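Local coordinates for Serine/threonine-protein kinase-like protein ACR4 (Arabidopsis thaliana, PDB 7A0J) that acts as a cell-surface receptor kinase that works with the peptide CLE40 to control formative cell divisions in root meristems and lateral root initiation zones, at residues S144-F149 with A185-V191; A8-G12 with Y280-G284. All blocks are in the same frame, centred on the assembly; numbering follows the deposited sequence. Where two conformers were deposited one is given.

Contact 1 (S144-F149 with A185-V191); sequences SAGSEF and AAGGYHV
Ser147 and Gly188 bring the two backbones closest, their CA atoms 4.7 Å apart, where two similar turns lie side by side, each closed by its own backbone bond (Gly146 N to Phe149 O, Gly187 N to His190 O). The turns belong to repeats 4 and 5 of the extracellular β-propeller and join adjacent blades near its centre; each follows the end of one strand, 139-145 or 181-186. Ser147 N donates a hydrogen bond to Gly188 O, 3.0 Å, a little out of the carbonyl plane. A water that accepts from Glu148 N also donates to Gly188 O, so this carbonyl takes two bonds. Gly146 CA comes up to Gly187 O as a CA-H...O contact, and it also lies against one face of the Phe149 ring, offset toward the ring edge; a CB there would run into Phe149 CE2. With chi1 at 67°, Phe149 has CG between the backbone N and the carbonyl carbon, which folds the ring back over Gly146 and puts its far end against the other blade. There CE1 meets Val191 CG2 at 3.6 Å and, more loosely, Ala186 CB, and His190 O sits in the ring plane at the edge by CZ. Farther along the turns, the Tyr189 ring has Ser147 OG above one face and Glu148 OE2 at its edge, 3.7 Å from CE1, with carboxylate and ring planes 81° apart. Ser147 OG is itself hydrogen-bonded to Asp98. At the strand end, Ser144 OG is trans to its own N, which carries it across to the neighbouring blade. It is also hydrogen-bonded to Ser3 OG, and it accepts Ala186 N at 2.9 Å in an almost straight bond, 169° at the hydrogen.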
loop_
_atom_site.group_PDB
_atom_site.type_symbol
_atom_site.label_atom_id
_atom_site.label_comp_id
_atom_site.label_asym_id
_atom_site.label_seq_id
_atom_site.Cartn_x
_atom_site.Cartn_y
_atom_site.Cartn_z
ATOM N N SER A 144 3.089 -2.064 -5.398
ATOM C CA SER A 144 1.811 -2.401 -4.719
ATOM C C SER A 144 1.759 -3.911 -4.473
ATOM O O SER A 144 1.971 -4.676 -5.436
ATOM C CB SER A 144 0.625 -1.922 -5.513
ATOM O OG SER A 144 -0.479 -1.658 -4.659
ATOM N N ALA A 145 1.491 -4.313 -3.227
ATOM C CA ALA A 145 1.597 -5.707 -2.739
ATOM C C ALA A 145 0.207 -6.344 -2.640
ATOM O O ALA A 145 -0.702 -5.704 -2.072
ATOM C CB ALA A 145 2.301 -5.721 -1.407
ATOM N N GLY A 146 0.063 -7.557 -3.182
ATOM C CA GLY A 146 -1.081 -8.454 -2.936
ATOM C C GLY A 146 -0.752 -9.473 -1.860
ATOM O O GLY A 146 0.301 -9.321 -1.213
ATOM N N SER A 147 -1.614 -10.477 -1.673
ATOM C CA SER A 147 -1.444 -11.555 -0.662
ATOM C C SER A 147 -0.267 -12.459 -1.047
ATOM O O SER A 147 0.549 -12.765 -0.158
ATOM C CB SER A 147 -2.712 -12.356 -0.485
ATOM O OG SER A 147 -3.732 -11.566 0.107
ATOM N N GLU A 148 -0.187 -12.868 -2.319
ATOM C CA GLU A 148 0.799 -13.865 -2.820
ATOM C C GLU A 148 1.495 -13.348 -4.087
ATOM O O GLU A 148 2.018 -14.186 -4.846
ATOM C CB GLU A 148 0.097 -15.199 -3.093
ATOM C CG GLU A 148 -0.701 -15.719 -1.909
ATOM C CD GLU A 148 -1.373 -17.063 -2.131
ATOM O OE1 GLU A 148 -0.756 -17.937 -2.775
ATOM O OE2 GLU A 148 -2.516 -17.235 -1.659
ATOM N N PHE A 149 1.525 -12.026 -4.296
ATOM C CA PHE A 149 2.185 -11.363 -5.451
ATOM C C PHE A 149 2.512 -9.906 -5.099
ATOM O O PHE A 149 2.027 -9.409 -4.063
ATOM C CB PHE A 149 1.292 -11.428 -6.694
ATOM C CG PHE A 149 0.026 -10.614 -6.601
ATOM C CD1 PHE A 149 -0.009 -9.299 -7.039
ATOM C CD2 PHE A 149 -1.128 -11.159 -6.062
ATOM C CE1 PHE A 149 -1.173 -8.550 -6.943
ATOM C CE2 PHE A 149 -2.291 -10.411 -5.970
ATOM C CZ PHE A 149 -2.312 -9.108 -6.411
ATOM N N ALA A 185 -3.422 -0.115 -7.230
ATOM C CA ALA A 185 -3.641 -0.576 -5.841
ATOM C C ALA A 185 -3.929 -2.078 -5.856
ATOM O O ALA A 185 -5.053 -2.469 -6.236
ATOM C CB ALA A 185 -4.767 0.200 -5.203
ATOM N N ALA A 186 -2.932 -2.883 -5.482
ATOM C CA ALA A 186 -3.055 -4.346 -5.298
ATOM C C ALA A 186 -3.924 -4.617 -4.067
ATOM O O ALA A 186 -3.717 -3.945 -3.034
ATOM C CB ALA A 186 -1.688 -4.973 -5.165
ATOM N N GLY A 187 -4.889 -5.530 -4.200
ATOM C CA GLY A 187 -5.649 -6.117 -3.081
ATOM C C GLY A 187 -5.161 -7.525 -2.804
ATOM O O GLY A 187 -4.053 -7.858 -3.261
ATOM N N GLY A 188 -5.965 -8.330 -2.106
ATOM C CA GLY A 188 -5.640 -9.731 -1.775
ATOM C C GLY A 188 -5.305 -10.543 -3.015
ATOM O O GLY A 188 -4.182 -11.081 -3.084
ATOM N N TYR A 189 -6.242 -10.626 -3.964
ATOM C CA TYR A 189 -6.165 -11.514 -5.157
ATOM C C TYR A 189 -6.650 -10.760 -6.402
ATOM O O TYR A 189 -7.183 -11.399 -7.332
ATOM C CB TYR A 189 -6.965 -12.792 -4.895
ATOM C CG TYR A 189 -6.680 -13.419 -3.554
ATOM C CD1 TYR A 189 -5.631 -14.310 -3.390
ATOM C CD2 TYR A 189 -7.434 -13.094 -2.438
ATOM C CE1 TYR A 189 -5.351 -14.877 -2.157
ATOM C CE2 TYR A 189 -7.167 -13.653 -1.197
ATOM C CZ TYR A 189 -6.121 -14.547 -1.057
ATOM O OH TYR A 189 -5.853 -15.104 0.160
ATOM N N HIS A 190 -6.449 -9.440 -6.421
ATOM C CA HIS A 190 -6.818 -8.541 -7.544
ATOM C C HIS A 190 -5.912 -7.307 -7.528
ATOM O O HIS A 190 -5.272 -7.045 -6.486
ATOM C CB HIS A 190 -8.296 -8.137 -7.453
ATOM C CG HIS A 190 -8.540 -7.018 -6.498
ATOM N ND1 HIS A 190 -8.801 -7.236 -5.161
ATOM C CD2 HIS A 190 -8.530 -5.678 -6.671
ATOM C CE1 HIS A 190 -8.957 -6.079 -4.555
ATOM N NE2 HIS A 190 -8.793 -5.107 -5.458
ATOM N N VAL A 191 -5.885 -6.578 -8.643
ATOM C CA VAL A 191 -5.286 -5.217 -8.756
ATOM C C VAL A 191 -6.327 -4.308 -9.414
ATOM O O VAL A 191 -6.956 -4.753 -10.395
ATOM C CB VAL A 191 -3.971 -5.233 -9.558
ATOM C CG1 VAL A 191 -3.288 -3.872 -9.553
ATOM C CG2 VAL A 191 -3.016 -6.309 -9.063
HETATM O O HOH W 1 -2.625 -13.072 -3.955
#

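Contact 2 (A8-G12 with Y280-G284)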
loop_
_atom_site.group_PDB
_atom_site.type_symbol
_atom_site.label_atom_id
_atom_site.label_comp_id
_atom_site.label_asym_id
_atom_site.label_seq_id
_atom_site.Cartn_x
_atom_site.Cartn_y
_atom_site.Cartn_z
ATOM N N ALA A 8 -1.489 3.960 6.163
ATOM C CA ALA A 8 -1.362 2.495 5.973
ATOM C C ALA A 8 -2.148 1.765 7.066
ATOM O O ALA A 8 -2.402 2.373 8.128
ATOM C CB ALA A 8 0.094 2.097 5.981
ATOM N N ILE A 9 -2.517 0.510 6.801
ATOM C CA ILE A 9 -3.343 -0.337 7.709
ATOM C C ILE A 9 -2.653 -1.689 7.916
ATOM O O ILE A 9 -2.209 -2.298 6.917
ATOM C CB ILE A 9 -4.771 -0.507 7.155
ATOM C CG1 ILE A 9 -5.577 0.790 7.287
ATOM C CG2 ILE A 9 -5.479 -1.683 7.818
ATOM C CD1 ILE A 9 -6.959 0.728 6.674
ATOM N N SER A 10 -2.571 -2.114 9.179
ATOM C CA SER A 10 -2.185 -3.490 9.587
ATOM C C SER A 10 -3.443 -4.246 10.027
ATOM O O SER A 10 -4.383 -3.583 10.512
ATOM C CB SER A 10 -1.142 -3.461 10.669
ATOM O OG SER A 10 0.051 -2.853 10.196
ATOM N N TYR A 11 -3.443 -5.567 9.851
ATOM C CA TYR A 11 -4.628 -6.448 10.030
ATOM C C TYR A 11 -4.174 -7.830 10.512
ATOM O O TYR A 11 -2.956 -8.031 10.691
ATOM C CB TYR A 11 -5.402 -6.528 8.710
ATOM C CG TYR A 11 -4.529 -6.756 7.502
ATOM C CD1 TYR A 11 -3.962 -5.692 6.819
ATOM C CD2 TYR A 11 -4.240 -8.037 7.060
ATOM C CE1 TYR A 11 -3.145 -5.893 5.718
ATOM C CE2 TYR A 11 -3.426 -8.256 5.960
ATOM C CZ TYR A 11 -2.876 -7.180 5.286
ATOM O OH TYR A 11 -2.072 -7.385 4.204
ATOM N N GLY A 12 -5.134 -8.737 10.726
ATOM C CA GLY A 12 -4.896 -10.126 11.163
ATOM C C GLY A 12 -5.347 -10.362 12.594
ATOM O O GLY A 12 -5.961 -9.448 13.183
ATOM N N TYR A 280 -10.224 -6.663 5.603
ATOM C CA TYR A 280 -11.712 -6.653 5.673
ATOM C C TYR A 280 -12.241 -5.321 6.223
ATOM O O TYR A 280 -13.359 -5.310 6.778
ATOM C CB TYR A 280 -12.206 -7.824 6.527
ATOM C CG TYR A 280 -11.750 -9.179 6.048
ATOM C CD1 TYR A 280 -12.210 -9.703 4.850
ATOM C CD2 TYR A 280 -10.856 -9.937 6.786
ATOM C CE1 TYR A 280 -11.794 -10.945 4.398
ATOM C CE2 TYR A 280 -10.430 -11.181 6.348
ATOM C CZ TYR A 280 -10.902 -11.688 5.149
ATOM O OH TYR A 280 -10.489 -12.913 4.713
ATOM N N PHE A 281 -11.495 -4.226 6.053
ATOM C CA PHE A 281 -11.920 -2.869 6.486
ATOM C C PHE A 281 -11.068 -1.798 5.797
ATOM O O PHE A 281 -9.888 -2.056 5.480
ATOM C CB PHE A 281 -11.841 -2.740 8.009
ATOM C CG PHE A 281 -10.461 -2.946 8.575
ATOM C CD1 PHE A 281 -9.974 -4.222 8.804
ATOM C CD2 PHE A 281 -9.647 -1.862 8.867
ATOM C CE1 PHE A 281 -8.700 -4.412 9.317
ATOM C CE2 PHE A 281 -8.375 -2.054 9.382
ATOM C CZ PHE A 281 -7.903 -3.328 9.601
ATOM N N THR A 282 -11.674 -0.627 5.586
ATOM C CA THR A 282 -11.068 0.567 4.943
ATOM C C THR A 282 -11.146 1.741 5.923
ATOM O O THR A 282 -12.146 1.829 6.659
ATOM C CB THR A 282 -11.774 0.882 3.618
ATOM O OG1 THR A 282 -11.584 -0.244 2.764
ATOM C CG2 THR A 282 -11.264 2.133 2.935
ATOM N N CYS A 283 -10.124 2.597 5.922
ATOM C CA CYS A 283 -10.073 3.863 6.696
ATOM C C CYS A 283 -9.845 5.032 5.733
ATOM O O CYS A 283 -9.060 4.869 4.782
ATOM C CB CYS A 283 -8.979 3.817 7.755
ATOM S SG CYS A 283 -9.188 2.458 8.934
ATOM N N GLY A 284 -10.536 6.150 5.971
ATOM C CA GLY A 284 -10.357 7.418 5.240
ATOM C C GLY A 284 -9.962 8.537 6.186
ATOM O O GLY A 284 -10.338 8.462 7.371
#
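Ile9 and Phe281 carry this contact between the first and seventh repeats, where the propeller ring closes. Strands 8-10 and 281-284 run roughly antiparallel (147°) with axes 8.4 Å apart, too far for backbone pairing, so side chains bridge the gap. The apolar contacts come first. The two branches of Ile9 divide the work: CG2 presses on the far end of the Phe281 ring, 3.3 Å from CE2, while CD1 reaches Cys283 SG at 3.6 Å. The Ile9 and Phe281 side chains overlap while pointing opposite ways. With chi1 at 60°, Phe281 sets CG between its backbone N and carbonyl carbon, swinging the ring across to 8-12, where CE1 also comes to 4.0 Å from Tyr11 CB. Of polar atoms, Ser10 O lies in the plane of this ring at its edge, 3.6 Å from CZ. The hydroxyls look elsewhere: Tyr11 OH bonds to Asp98 and to Leu1 N, and Ser10 OG to Phe57 O. A covalent link backs the sulfur, since Cys283 is in a disulfide with Cys295 of the same blade. Cutting Phe281 back to alanine is likely to open a gap beside Ile9 CG2 and to leave Tyr11 CB without its aromatic neighbour. Between these segments, then, the first and last blades are held by close hydrocarbon and sulfur contacts rather than by hydrogen bonds.

How the contacts relate
Both contacts are interfaces between adjacent blades of one β-propeller, about 14 Å apart between centres and about 6 Å at their nearest atoms, without touching. They share no sheet: contact 1 joins the sheets of repeats 4 and 5, contact 2 those of repeats 1 and 7. Along the chain, contact 1 is nested inside the loop that contact 2 closes, so one is a step between successive blades and the other brings the start of the ring to its end. Asp98 ties the two together, one carboxylate oxygen bonding Ser147 and the other Tyr11. Together they help make a closed ring of the receptor's extracellular domain.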